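Local coordinates for protein tyrocidine synthetase 3 (Brevibacillus brevis, PDB 2JGP) that probably catalyses peptide bond formation in the nonribosomal synthesis of the antibiotic tyrocidine, working as a peptidyl carrier and condensation bidomain, at residues E89-Q94 and Q252-A257; V99-K104 and P408-V413; G346-I351 and K380-K385; L500-S505 and G515-L520. One frame throughout, in Å; residues are numbered along the deposited sequence.

Overall arrangement
The four contacts fall into two pairs. Contacts 1 and 2 (centres 18 Å apart) meet at helix 253-263, which carries one segment of contact 1 and packs against contact 2; Tyr253 OH and Ser100 OG, 2.7 Å apart, are probably hydrogen-bonded. Contacts 3 and 4 have centres 15 Å apart and are joined where Gly515 N probably donates to Arg383 O at 3.0 Å. The nearest atoms of contacts 2 and 3 are about 7 Å apart, whereas the centres of contacts 1 and 4 lie 50 Å apart. Contact 2 approaches the HHxxxDG motif of condensation domains through Gln103 NE2, hydrogen-bonded to Ser223 O within it. The loop of contact 3 leads into helix 387-403, whose Gln396 and Asp400 bind sodium.

Contact 1. Residues E89-Q94 and Q252-A257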
loop_
_atom_site.group_PDB
_atom_site.type_symbol
_atom_site.label_atom_id
_atom_site.label_comp_id
_atom_site.label_asym_id
_atom_site.label_seq_id
_atom_site.Cartn_x
_atom_site.Cartn_y
_atom_site.Cartn_z
ATOM N N GLU A 89 4.338 15.388 -14.479
ATOM C CA GLU A 89 3.777 16.690 -14.836
ATOM C C GLU A 89 2.495 16.511 -15.664
ATOM O O GLU A 89 2.271 15.436 -16.230
ATOM C CB GLU A 89 4.803 17.489 -15.646
ATOM C CG GLU A 89 6.163 17.636 -14.968
ATOM C CD GLU A 89 6.124 18.580 -13.786
ATOM O OE1 GLU A 89 6.064 18.100 -12.629
ATOM O OE2 GLU A 89 6.145 19.810 -14.012
ATOM N N PRO A 90 1.649 17.562 -15.739
ATOM C CA PRO A 90 0.454 17.495 -16.589
ATOM C C PRO A 90 0.796 17.135 -18.032
ATOM O O PRO A 90 1.748 17.672 -18.594
ATOM C CB PRO A 90 -0.118 18.916 -16.509
ATOM C CG PRO A 90 0.381 19.453 -15.227
ATOM C CD PRO A 90 1.746 18.857 -15.043
ATOM N N VAL A 91 0.028 16.222 -18.618
ATOM C CA VAL A 91 0.330 15.710 -19.956
ATOM C C VAL A 91 -0.485 16.419 -21.033
ATOM O O VAL A 91 -1.534 16.989 -20.752
ATOM C CB VAL A 91 0.092 14.189 -20.039
ATOM C CG1 VAL A 91 0.953 13.470 -19.004
ATOM C CG2 VAL A 91 -1.379 13.856 -19.842
ATOM N N GLN A 92 0.012 16.375 -22.266
ATOM C CA GLN A 92 -0.692 16.956 -23.407
ATOM C C GLN A 92 -1.976 16.178 -23.692
ATOM O O GLN A 92 -2.003 14.952 -23.569
ATOM C CB GLN A 92 0.200 16.956 -24.652
ATOM C CG GLN A 92 1.504 17.752 -24.487
ATOM C CD GLN A 92 1.757 18.734 -25.620
ATOM O OE1 GLN A 92 2.823 18.722 -26.243
ATOM N NE2 GLN A 92 0.774 19.595 -25.893
ATOM N N LYS A 93 -3.030 16.898 -24.070
ATOM C CA LYS A 93 -4.325 16.287 -24.349
ATOM C C LYS A 93 -4.216 15.285 -25.494
ATOM O O LYS A 93 -3.517 15.525 -26.482
ATOM C CB LYS A 93 -5.382 17.351 -24.673
ATOM C CG LYS A 93 -6.767 16.767 -24.978
ATOM C CD LYS A 93 -7.886 17.786 -24.793
ATOM C CE LYS A 93 -9.251 17.169 -25.092
ATOM N NZ LYS A 93 -10.383 17.909 -24.447
ATOM N N GLN A 94 -4.915 14.165 -25.346
ATOM C CA GLN A 94 -4.838 13.062 -26.293
ATOM C C GLN A 94 -6.198 12.357 -26.339
ATOM O O GLN A 94 -7.004 12.502 -25.420
ATOM C CB GLN A 94 -3.718 12.106 -25.861
ATOM C CG GLN A 94 -2.831 11.586 -26.985
ATOM C CD GLN A 94 -2.104 12.691 -27.751
ATOM O OE1 GLN A 94 -2.296 12.852 -28.954
ATOM N NE2 GLN A 94 -1.266 13.450 -27.054
ATOM N N GLN A 252 -3.412 14.502 -12.242
ATOM C CA GLN A 252 -4.472 13.493 -12.347
ATOM C C GLN A 252 -3.904 12.115 -12.650
ATOM O O GLN A 252 -2.721 11.964 -12.946
ATOM C CB GLN A 252 -5.519 13.906 -13.387
ATOM C CG GLN A 252 -6.710 14.656 -12.784
ATOM C CD GLN A 252 -7.672 13.745 -12.035
ATOM O OE1 GLN A 252 -7.475 12.519 -11.966
ATOM N NE2 GLN A 252 -8.721 14.339 -11.461
ATOM N N TYR A 253 -4.747 11.088 -12.541
ATOM C CA TYR A 253 -4.272 9.717 -12.729
ATOM C C TYR A 253 -3.633 9.511 -14.101
ATOM O O TYR A 253 -2.604 8.855 -14.208
ATOM C CB TYR A 253 -5.384 8.680 -12.515
ATOM C CG TYR A 253 -4.832 7.286 -12.341
ATOM C CD1 TYR A 253 -4.346 6.866 -11.112
ATOM C CD2 TYR A 253 -4.757 6.397 -13.413
ATOM C CE1 TYR A 253 -3.814 5.605 -10.942
ATOM C CE2 TYR A 253 -4.233 5.128 -13.249
ATOM C CZ TYR A 253 -3.762 4.733 -12.009
ATOM O OH TYR A 253 -3.245 3.471 -11.828
ATOM N N LYS A 254 -4.218 10.084 -15.147
ATOM C CA LYS A 254 -3.678 9.893 -16.501
ATOM C C LYS A 254 -2.255 10.452 -16.628
ATOM O O LYS A 254 -1.459 9.938 -17.411
ATOM C CB LYS A 254 -4.598 10.495 -17.567
ATOM C CG LYS A 254 -4.709 12.012 -17.585
ATOM C CD LYS A 254 -5.765 12.420 -18.606
ATOM C CE LYS A 254 -5.740 13.906 -18.896
ATOM N NZ LYS A 254 -6.136 14.717 -17.720
ATOM N N ASP A 255 -1.945 11.486 -15.845
ATOM C CA ASP A 255 -0.593 12.053 -15.801
ATOM C C ASP A 255 0.385 11.018 -15.245
ATOM O O ASP A 255 1.484 10.828 -15.782
ATOM C CB ASP A 255 -0.550 13.320 -14.934
ATOM C CG ASP A 255 -1.460 14.427 -15.447
ATOM O OD1 ASP A 255 -1.570 14.607 -16.683
ATOM O OD2 ASP A 255 -2.042 15.151 -14.601
ATOM N N PHE A 256 -0.020 10.356 -14.163
ATOM C CA PHE A 256 0.762 9.267 -13.587
ATOM C C PHE A 256 0.925 8.122 -14.583
ATOM O O PHE A 256 2.026 7.606 -14.749
ATOM C CB PHE A 256 0.117 8.752 -12.281
ATOM C CG PHE A 256 0.614 7.398 -11.847
ATOM C CD1 PHE A 256 1.876 7.253 -11.276
ATOM C CD2 PHE A 256 -0.179 6.271 -11.995
ATOM C CE1 PHE A 256 2.334 6.015 -10.883
ATOM C CE2 PHE A 256 0.269 5.034 -11.605
ATOM C CZ PHE A 256 1.525 4.895 -11.047
ATOM N N ALA A 257 -0.169 7.719 -15.235
ATOM C CA ALA A 257 -0.133 6.613 -16.207
ATOM C C ALA A 257 0.776 6.889 -17.413
ATOM O O ALA A 257 1.541 6.016 -17.848
ATOM C CB ALA A 257 -1.553 6.261 -16.673
HETATM O O HOH W 1 3.331 12.922 -16.471
#
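Val91 and Asp255 join the irregular segment 89-94 to the first turn of helix 253-263. The hydrogen bonding centres on the carboxylate. Val91 N donates to Asp255 OD1 over 3.0 Å, with a bent N-H (148°) that arrives from above the carboxylate plane. Asp255 OD2 takes a 2.8 Å bond from Gln252 N, nearly straight, on the anti side but tilted out of the carboxylate plane. With CG beside its own backbone N (chi1 -60°), the Asp255 side chain turns back toward the start of its helix, which brings OD2 to Gln252. A separate N-H thus grips each oxygen and fixes the rotation of the group, and the nearby helix N-terminus would probably stabilise its charge.

A water adds a second bridge, donating to Glu89 O at 2.7 Å and to Asp255 O at 2.9 Å.

The remaining contact is van der Waals. Both Val91 methyls lie against Asp255 OD1, CG2 at 3.3 Å and CG1 slightly farther, and CG1 also reaches Asp255 CA at 3.8 Å. Lys254 adds its aliphatic part, CG lying 4.4 Å from Val91 CG2, while its NZ forms a salt bridge with Glu148. Likewise the Glu89 carboxylate pairs with Arg250. Consistent with a linker between the carrier and condensation domains, the loop between helix 70-79 and strand 97-98 is pinned to a helix N-terminus by Asp255.

Contact 2. Residues V99-K104 and P408-V413; sequences VSSAQK and PFEELV
Ser101 OG donates to Glu410 OE1 at 3.0 Å from above the carboxylate plane, 37° out of it, an unusual approach for the bond that joins two helices meeting by their first turns. The hydroxyl reaches across because OG lies anti to the backbone N of Ser101 (chi1 -179°), and the glutamate chain bends at chi2 (83°) to bring its carboxylate alongside the serine. Pro408 closes in on the same hydroxyl, its CB 3.3 Å from Ser101 OG. The other oxygen, Glu410 OE2, lies 3.8 Å from Ala102 CA; a water donates to Ala102 O at 2.9 Å and, weakly, to OE2. Behind Ser101, Ser100 and Gln103 form a capping box, Gln103 N donating to Ser100 OG and Ser100 N to Gln103 OE1.

Helix 253-263 lies against both segments: its Gln260 accepts from Ser101 N and touches Pro408, which also packs on Phe269 of helix 267-279. Gln103, which points away from segment 408-413, packs on Phe154 of strand 152-157, and its NE2 donates to Ser223 O.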
loop_
_atom_site.group_PDB
_atom_site.type_symbol
_atom_site.label_atom_id
_atom_site.label_comp_id
_atom_site.label_asym_id
_atom_site.label_seq_id
_atom_site.Cartn_x
_atom_site.Cartn_y
_atom_site.Cartn_z
ATOM N N VAL A 99 -3.134 2.897 -19.974
ATOM C CA VAL A 99 -3.436 2.428 -18.628
ATOM C C VAL A 99 -2.142 2.245 -17.844
ATOM O O VAL A 99 -1.076 2.065 -18.429
ATOM C CB VAL A 99 -4.226 1.107 -18.639
ATOM C CG1 VAL A 99 -5.579 1.315 -19.288
ATOM C CG2 VAL A 99 -3.441 0.007 -19.350
ATOM N N SER A 100 -2.238 2.330 -16.520
ATOM C CA SER A 100 -1.137 1.929 -15.658
ATOM C C SER A 100 -0.974 0.408 -15.718
ATOM O O SER A 100 -1.870 -0.313 -16.181
ATOM C CB SER A 100 -1.397 2.372 -14.229
ATOM O OG SER A 100 -2.537 1.720 -13.704
ATOM N N SER A 101 0.174 -0.066 -15.250
ATOM C CA SER A 101 0.461 -1.497 -15.185
ATOM C C SER A 101 -0.624 -2.239 -14.397
ATOM O O SER A 101 -1.114 -3.275 -14.839
ATOM C CB SER A 101 1.844 -1.725 -14.560
ATOM O OG SER A 101 2.153 -3.107 -14.514
ATOM N N ALA A 102 -1.018 -1.685 -13.251
ATOM C CA ALA A 102 -2.056 -2.291 -12.406
ATOM C C ALA A 102 -3.421 -2.339 -13.100
ATOM O O ALA A 102 -4.112 -3.351 -13.051
ATOM C CB ALA A 102 -2.160 -1.552 -11.080
ATOM N N GLN A 103 -3.801 -1.245 -13.750
ATOM C CA GLN A 103 -5.030 -1.215 -14.556
ATOM C C GLN A 103 -5.016 -2.249 -15.684
ATOM O O GLN A 103 -6.047 -2.866 -15.990
ATOM C CB GLN A 103 -5.221 0.160 -15.178
ATOM C CG GLN A 103 -5.734 1.234 -14.246
ATOM C CD GLN A 103 -5.925 2.555 -14.965
ATOM O OE1 GLN A 103 -5.103 2.944 -15.797
ATOM N NE2 GLN A 103 -7.016 3.242 -14.661
ATOM N N LYS A 104 -3.861 -2.416 -16.326
ATOM C CA LYS A 104 -3.752 -3.353 -17.442
ATOM C C LYS A 104 -4.083 -4.775 -16.992
ATOM O O LYS A 104 -4.822 -5.489 -17.669
ATOM C CB LYS A 104 -2.358 -3.310 -18.066
ATOM C CG LYS A 104 -2.205 -4.202 -19.302
ATOM C CD LYS A 104 -0.908 -3.932 -20.022
ATOM C CE LYS A 104 -0.789 -4.749 -21.286
ATOM N NZ LYS A 104 0.422 -4.379 -22.056
ATOM N N PRO A 408 6.646 -2.114 -11.256
ATOM C CA PRO A 408 5.375 -2.808 -11.027
ATOM C C PRO A 408 5.540 -4.279 -10.637
ATOM O O PRO A 408 6.310 -5.003 -11.271
ATOM C CB PRO A 408 4.669 -2.701 -12.384
ATOM C CG PRO A 408 5.249 -1.500 -13.023
ATOM C CD PRO A 408 6.678 -1.458 -12.575
ATOM N N PHE A 409 4.819 -4.707 -9.607
ATOM C CA PHE A 409 4.823 -6.111 -9.189
ATOM C C PHE A 409 4.451 -7.028 -10.359
ATOM O O PHE A 409 4.960 -8.137 -10.463
ATOM C CB PHE A 409 3.878 -6.337 -8.000
ATOM C CG PHE A 409 3.973 -7.718 -7.414
ATOM C CD1 PHE A 409 5.056 -8.075 -6.623
ATOM C CD2 PHE A 409 2.999 -8.670 -7.677
ATOM C CE1 PHE A 409 5.157 -9.353 -6.095
ATOM C CE2 PHE A 409 3.095 -9.959 -7.146
ATOM C CZ PHE A 409 4.171 -10.299 -6.362
ATOM N N GLU A 410 3.587 -6.535 -11.250
ATOM C CA GLU A 410 3.164 -7.270 -12.453
ATOM C C GLU A 410 4.334 -7.612 -13.370
ATOM O O GLU A 410 4.371 -8.694 -13.958
ATOM C CB GLU A 410 2.138 -6.458 -13.259
ATOM C CG GLU A 410 0.798 -6.228 -12.561
ATOM C CD GLU A 410 0.812 -5.060 -11.597
ATOM O OE1 GLU A 410 1.655 -4.152 -11.763
ATOM O OE2 GLU A 410 -0.023 -5.049 -10.667
ATOM N N GLU A 411 5.270 -6.674 -13.512
ATOM C CA GLU A 411 6.462 -6.891 -14.327
ATOM C C GLU A 411 7.403 -7.911 -13.696
ATOM O O GLU A 411 7.965 -8.756 -14.396
ATOM C CB GLU A 411 7.204 -5.570 -14.560
ATOM C CG GLU A 411 6.463 -4.599 -15.460
ATOM C CD GLU A 411 6.182 -5.179 -16.829
ATOM O OE1 GLU A 411 7.076 -5.852 -17.390
ATOM O OE2 GLU A 411 5.065 -4.964 -17.346
ATOM N N LEU A 412 7.572 -7.826 -12.377
ATOM C CA LEU A 412 8.449 -8.741 -11.648
ATOM C C LEU A 412 8.008 -10.192 -11.812
ATOM O O LEU A 412 8.826 -11.063 -12.095
ATOM C CB LEU A 412 8.480 -8.382 -10.160
ATOM C CG LEU A 412 9.356 -9.264 -9.262
ATOM C CD1 LEU A 412 10.791 -9.319 -9.763
ATOM C CD2 LEU A 412 9.297 -8.760 -7.828
ATOM N N VAL A 413 6.716 -10.440 -11.626
ATOM C CA VAL A 413 6.162 -11.793 -11.729
ATOM C C VAL A 413 6.431 -12.406 -13.102
ATOM O O VAL A 413 6.854 -13.558 -13.199
ATOM C CB VAL A 413 4.645 -11.797 -11.452
ATOM C CG1 VAL A 413 4.009 -13.112 -11.918
ATOM C CG2 VAL A 413 4.378 -11.552 -9.967
HETATM O O HOH W 2 -3.397 -5.060 -10.885
#

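Contact 3. Residues G346-I351 and K380-K385; sequences GQEDII and KPQREK
Glu348 reaches along the backbone of Pro381 and Gln382 to end at Arg383. Its CB lies 3.6 Å from Pro381 O, CG stays at a similar distance from that oxygen, and CD comes to 3.7 Å from Gln382 CA. The chain runs extended beyond CG (chi2 -166°), which carries the carboxylate alongside Gln382 to Arg383, within the type I turn. There OE1 has two partners: Arg383 N donates at 2.9 Å from above the carboxylate plane, 61° out of it, while Arg383 NE stands at 2.8 Å in a salt bridge whose hydrogen bond is weak and strongly bent. Glu348 OE2 lies at the guanidinium edge, in its plane, and takes a weak 3.5 Å bond from Arg383 NH2. Carboxylate and guanidinium planes are perpendicular, so this is a crossed rather than a coplanar pair.

The backbone of Glu348 is held as well. Its O receives a CA-H...O contact from Lys380 CA at 3.1 Å, and a water links the same oxygen to Gln382 NE2. On the buried side the Ile350 side chain crosses that of Pro381 at about a right angle, CD1 4.0 Å from Pro381 CG, and both residues pack on Ala342 of helix 329-345.

Pro381 centres an inverse gamma turn and Gln382-Lys385 form a type I turn. Together they let the chain leave the open end of the antiparallel pair 350-356 and 373-379, with Glu348, just before strand 350-356, tied to the loop that follows strand 373-379.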
loop_
_atom_site.group_PDB
_atom_site.type_symbol
_atom_site.label_atom_id
_atom_site.label_comp_id
_atom_site.label_asym_id
_atom_site.label_seq_id
_atom_site.Cartn_x
_atom_site.Cartn_y
_atom_site.Cartn_z
ATOM N N GLY A 346 9.925 -23.492 10.207
ATOM C CA GLY A 346 11.243 -24.124 10.294
ATOM C C GLY A 346 12.134 -23.724 9.131
ATOM O O GLY A 346 12.856 -24.558 8.577
ATOM N N GLN A 347 12.067 -22.446 8.759
ATOM C CA GLN A 347 12.817 -21.899 7.626
ATOM C C GLN A 347 13.548 -20.628 8.043
ATOM O O GLN A 347 13.143 -19.956 8.993
ATOM C CB GLN A 347 11.867 -21.588 6.468
ATOM C CG GLN A 347 11.280 -22.814 5.797
ATOM C CD GLN A 347 10.305 -22.463 4.700
ATOM O OE1 GLN A 347 9.408 -21.642 4.895
ATOM N NE2 GLN A 347 10.469 -23.082 3.538
ATOM N N GLU A 348 14.618 -20.303 7.319
ATOM C CA GLU A 348 15.458 -19.152 7.638
ATOM C C GLU A 348 15.609 -18.206 6.440
ATOM O O GLU A 348 16.535 -17.406 6.384
ATOM C CB GLU A 348 16.831 -19.637 8.111
ATOM C CG GLU A 348 16.757 -20.638 9.256
ATOM C CD GLU A 348 18.090 -20.847 9.935
ATOM O OE1 GLU A 348 18.109 -20.991 11.174
ATOM O OE2 GLU A 348 19.121 -20.844 9.235
ATOM N N ASP A 349 14.677 -18.303 5.500
ATOM C CA ASP A 349 14.670 -17.485 4.294
ATOM C C ASP A 349 13.204 -17.371 3.893
ATOM O O ASP A 349 12.577 -18.360 3.498
ATOM C CB ASP A 349 15.495 -18.164 3.201
ATOM C CG ASP A 349 15.686 -17.301 1.965
ATOM O OD1 ASP A 349 15.099 -16.197 1.869
ATOM O OD2 ASP A 349 16.426 -17.760 1.066
ATOM N N ILE A 350 12.668 -16.157 4.019
ATOM C CA ILE A 350 11.228 -15.929 3.995
ATOM C C ILE A 350 10.876 -14.660 3.234
ATOM O O ILE A 350 11.524 -13.626 3.415
ATOM C CB ILE A 350 10.671 -15.796 5.433
ATOM C CG1 ILE A 350 11.018 -17.054 6.245
ATOM C CG2 ILE A 350 9.154 -15.554 5.403
ATOM C CD1 ILE A 350 10.311 -17.167 7.553
ATOM N N ILE A 351 9.839 -14.748 2.400
ATOM C CA ILE A 351 9.328 -13.599 1.645
ATOM C C ILE A 351 7.936 -13.242 2.167
ATOM O O ILE A 351 7.071 -14.111 2.284
ATOM C CB ILE A 351 9.267 -13.893 0.133
ATOM C CG1 ILE A 351 10.621 -14.428 -0.362
ATOM C CG2 ILE A 351 8.871 -12.638 -0.646
ATOM C CD1 ILE A 351 10.585 -14.998 -1.751
ATOM N N LYS A 380 16.089 -13.037 5.967
ATOM C CA LYS A 380 16.736 -14.290 6.318
ATOM C C LYS A 380 16.889 -14.420 7.829
ATOM O O LYS A 380 17.976 -14.201 8.373
ATOM C CB LYS A 380 18.079 -14.398 5.597
ATOM C CG LYS A 380 17.907 -14.467 4.081
ATOM C CD LYS A 380 19.211 -14.659 3.348
ATOM C CE LYS A 380 19.008 -14.526 1.845
ATOM N NZ LYS A 380 20.303 -14.558 1.117
ATOM N N PRO A 381 15.782 -14.758 8.516
ATOM C CA PRO A 381 15.804 -14.951 9.964
ATOM C C PRO A 381 16.524 -16.247 10.356
ATOM O O PRO A 381 15.892 -17.266 10.641
ATOM C CB PRO A 381 14.316 -14.987 10.334
ATOM C CG PRO A 381 13.640 -15.496 9.120
ATOM C CD PRO A 381 14.429 -14.962 7.955
ATOM N N GLN A 382 17.851 -16.182 10.348
ATOM C CA GLN A 382 18.698 -17.304 10.718
ATOM C C GLN A 382 18.836 -17.408 12.241
ATOM O O GLN A 382 18.918 -16.396 12.939
ATOM C CB GLN A 382 20.074 -17.166 10.055
ATOM C CG GLN A 382 20.020 -17.207 8.524
ATOM C CD GLN A 382 21.306 -16.731 7.858
ATOM O OE1 GLN A 382 22.322 -16.519 8.514
ATOM N NE2 GLN A 382 21.260 -16.560 6.543
ATOM N N ARG A 383 18.869 -18.643 12.738
ATOM C CA ARG A 383 18.869 -18.931 14.181
ATOM C C ARG A 383 20.008 -18.255 14.954
ATOM O O ARG A 383 19.836 -17.888 16.119
ATOM C CB ARG A 383 18.932 -20.451 14.410
ATOM C CG ARG A 383 20.305 -21.063 14.137
ATOM C CD ARG A 383 20.233 -22.548 13.795
ATOM N NE ARG A 383 19.982 -22.769 12.369
ATOM C CZ ARG A 383 19.801 -23.965 11.812
ATOM N NH1 ARG A 383 19.849 -25.076 12.545
ATOM N NH2 ARG A 383 19.574 -24.052 10.505
ATOM N N GLU A 384 21.161 -18.104 14.304
ATOM C CA GLU A 384 22.367 -17.587 14.949
ATOM C C GLU A 384 22.392 -16.061 15.033
ATOM O O GLU A 384 23.166 -15.501 15.798
ATOM C CB GLU A 384 23.620 -18.089 14.214
ATOM C CG GLU A 384 23.712 -19.616 14.145
ATOM C CD GLU A 384 24.949 -20.120 13.411
ATOM O OE1 GLU A 384 26.082 -19.825 13.857
ATOM O OE2 GLU A 384 24.784 -20.838 12.397
ATOM N N LYS A 385 21.554 -15.392 14.247
ATOM C CA LYS A 385 21.509 -13.930 14.247
ATOM C C LYS A 385 20.871 -13.400 15.524
ATOM O O LYS A 385 19.967 -14.021 16.068
ATOM C CB LYS A 385 20.721 -13.417 13.037
ATOM C CG LYS A 385 21.455 -13.589 11.725
ATOM C CD LYS A 385 20.628 -13.103 10.555
ATOM C CE LYS A 385 21.388 -13.286 9.255
ATOM N NZ LYS A 385 20.535 -13.041 8.064
HETATM O O HOH W 3 18.807 -18.099 5.239
#

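Contact 4. Residues L500-S505 and G515-L520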
loop_
_atom_site.group_PDB
_atom_site.type_symbol
_atom_site.label_atom_id
_atom_site.label_comp_id
_atom_site.label_asym_id
_atom_site.label_seq_id
_atom_site.Cartn_x
_atom_site.Cartn_y
_atom_site.Cartn_z
ATOM N N LEU A 500 2.884 -12.197 20.054
ATOM C CA LEU A 500 2.990 -11.328 21.223
ATOM C C LEU A 500 4.078 -11.793 22.184
ATOM O O LEU A 500 4.715 -10.967 22.828
ATOM C CB LEU A 500 1.654 -11.233 21.963
ATOM C CG LEU A 500 0.494 -10.624 21.176
ATOM C CD1 LEU A 500 -0.777 -10.653 22.019
ATOM C CD2 LEU A 500 0.826 -9.210 20.723
ATOM N N THR A 501 4.279 -13.106 22.292
ATOM C CA THR A 501 5.371 -13.629 23.108
ATOM C C THR A 501 6.723 -13.247 22.488
ATOM O O THR A 501 7.627 -12.805 23.191
ATOM C CB THR A 501 5.267 -15.162 23.332
ATOM O OG1 THR A 501 5.309 -15.848 22.078
ATOM C CG2 THR A 501 3.969 -15.517 24.038
ATOM N N ILE A 502 6.849 -13.388 21.168
ATOM C CA ILE A 502 8.076 -12.987 20.483
ATOM C C ILE A 502 8.319 -11.489 20.697
ATOM O O ILE A 502 9.433 -11.071 21.024
ATOM C CB ILE A 502 8.029 -13.326 18.971
ATOM C CG1 ILE A 502 8.123 -14.840 18.765
ATOM C CG2 ILE A 502 9.171 -12.628 18.227
ATOM C CD1 ILE A 502 7.686 -15.301 17.384
ATOM N N ALA A 503 7.263 -10.697 20.534
ATOM C CA ALA A 503 7.335 -9.248 20.699
ATOM C C ALA A 503 7.803 -8.857 22.101
ATOM O O ALA A 503 8.658 -7.989 22.255
ATOM C CB ALA A 503 5.977 -8.612 20.393
ATOM N N ALA A 504 7.244 -9.508 23.115
ATOM C CA ALA A 504 7.614 -9.241 24.509
ATOM C C ALA A 504 9.090 -9.552 24.761
ATOM O O ALA A 504 9.800 -8.770 25.401
ATOM C CB ALA A 504 6.727 -10.049 25.453
ATOM N N SER A 505 9.546 -10.683 24.230
ATOM C CA SER A 505 10.923 -11.145 24.415
ATOM C C SER A 505 11.958 -10.214 23.783
ATOM O O SER A 505 12.998 -9.937 24.383
ATOM C CB SER A 505 11.083 -12.544 23.820
ATOM O OG SER A 505 10.130 -13.434 24.371
ATOM N N GLY A 515 17.243 -18.112 17.605
ATOM C CA GLY A 515 17.058 -19.480 18.088
ATOM C C GLY A 515 16.763 -19.587 19.576
ATOM O O GLY A 515 16.135 -20.547 20.017
ATOM N N GLU A 516 17.223 -18.609 20.352
ATOM C CA GLU A 516 17.004 -18.590 21.803
ATOM C C GLU A 516 15.652 -17.992 22.198
ATOM O O GLU A 516 15.248 -18.098 23.354
ATOM C CB GLU A 516 18.137 -17.834 22.515
ATOM C CG GLU A 516 19.282 -18.720 22.981
ATOM C CD GLU A 516 20.022 -19.391 21.838
ATOM O OE1 GLU A 516 20.715 -18.680 21.079
ATOM O OE2 GLU A 516 19.923 -20.633 21.713
ATOM N N ILE A 517 14.959 -17.363 21.252
ATOM C CA ILE A 517 13.632 -16.815 21.528
ATOM C C ILE A 517 12.670 -17.965 21.830
ATOM O O ILE A 517 12.313 -18.744 20.941
ATOM C CB ILE A 517 13.096 -15.955 20.353
ATOM C CG1 ILE A 517 13.982 -14.731 20.130
ATOM C CG2 ILE A 517 11.669 -15.508 20.630
ATOM C CD1 ILE A 517 13.549 -13.858 18.962
ATOM N N ASP A 518 12.277 -18.082 23.096
ATOM C CA ASP A 518 11.373 -19.144 23.529
ATOM C C ASP A 518 9.926 -18.745 23.238
ATOM O O ASP A 518 9.262 -18.105 24.054
ATOM C CB ASP A 518 11.571 -19.452 25.019
ATOM C CG ASP A 518 10.743 -20.640 25.495
ATOM O OD1 ASP A 518 10.244 -21.417 24.650
ATOM O OD2 ASP A 518 10.598 -20.801 26.726
ATOM N N MET A 519 9.459 -19.122 22.055
ATOM C CA MET A 519 8.090 -18.867 21.632
ATOM C C MET A 519 7.123 -19.833 22.319
ATOM O O MET A 519 5.967 -19.479 22.561
ATOM C CB MET A 519 8.009 -19.030 20.111
ATOM C CG MET A 519 6.676 -18.696 19.479
ATOM S SD MET A 519 6.660 -19.177 17.738
ATOM C CE MET A 519 6.574 -20.961 17.867
ATOM N N LEU A 520 7.629 -21.025 22.651
ATOM C CA LEU A 520 6.853 -22.208 23.086
ATOM C C LEU A 520 6.454 -23.055 21.882
ATOM O O LEU A 520 6.716 -24.259 21.853
ATOM C CB LEU A 520 5.613 -21.874 23.934
ATOM C CG LEU A 520 5.844 -21.603 25.420
ATOM C CD1 LEU A 520 6.732 -20.394 25.642
ATOM C CD2 LEU A 520 4.500 -21.434 26.121
#
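Ile502, Ile517 and Met519 form the close-packed heart of this contact. Ile502 CG1 lies 4.1 Å from Ile517 CG2, the two isoleucines crossing at about a right angle, and Ile502 CD1 rests 4.0 Å from Met519 SD. Ile502 runs out extended (chi2 163°), which places its terminal methyl beside the sulfur, and Met519 bends at its last torsion (chi3 72°) so that CE turns away. Helix 329-345 closes this side: Val339 and Leu340 touch Ile502, while Lys343 and Tyr344 touch Met519. Lys343 NZ also donates to Ile517 O, a polar tie beside the apolar core.

Toward solvent the fit is looser. Thr501 OG1 approaches Met519 O only to 3.7 Å and is hydrogen-bonded to His498 O, about one turn back in its own helix. Ser505 offers its CB to Ile517 CG2 at 4.4 Å, and its hydroxyl turns back to donate to Thr501 O at 2.8 Å. That carbonyl therefore has two donors, Ser505 N and Ser505 OG, which come from opposite faces of its plane. Farther out, where the chain end is exposed, Leu520 N bonds weakly to Asp518 OD1.

In this arrangement the C-terminal segment of the bidomain fragment folds back along helix 489-508 and drops alternate apolar residues, Ile517 and Met519, against it.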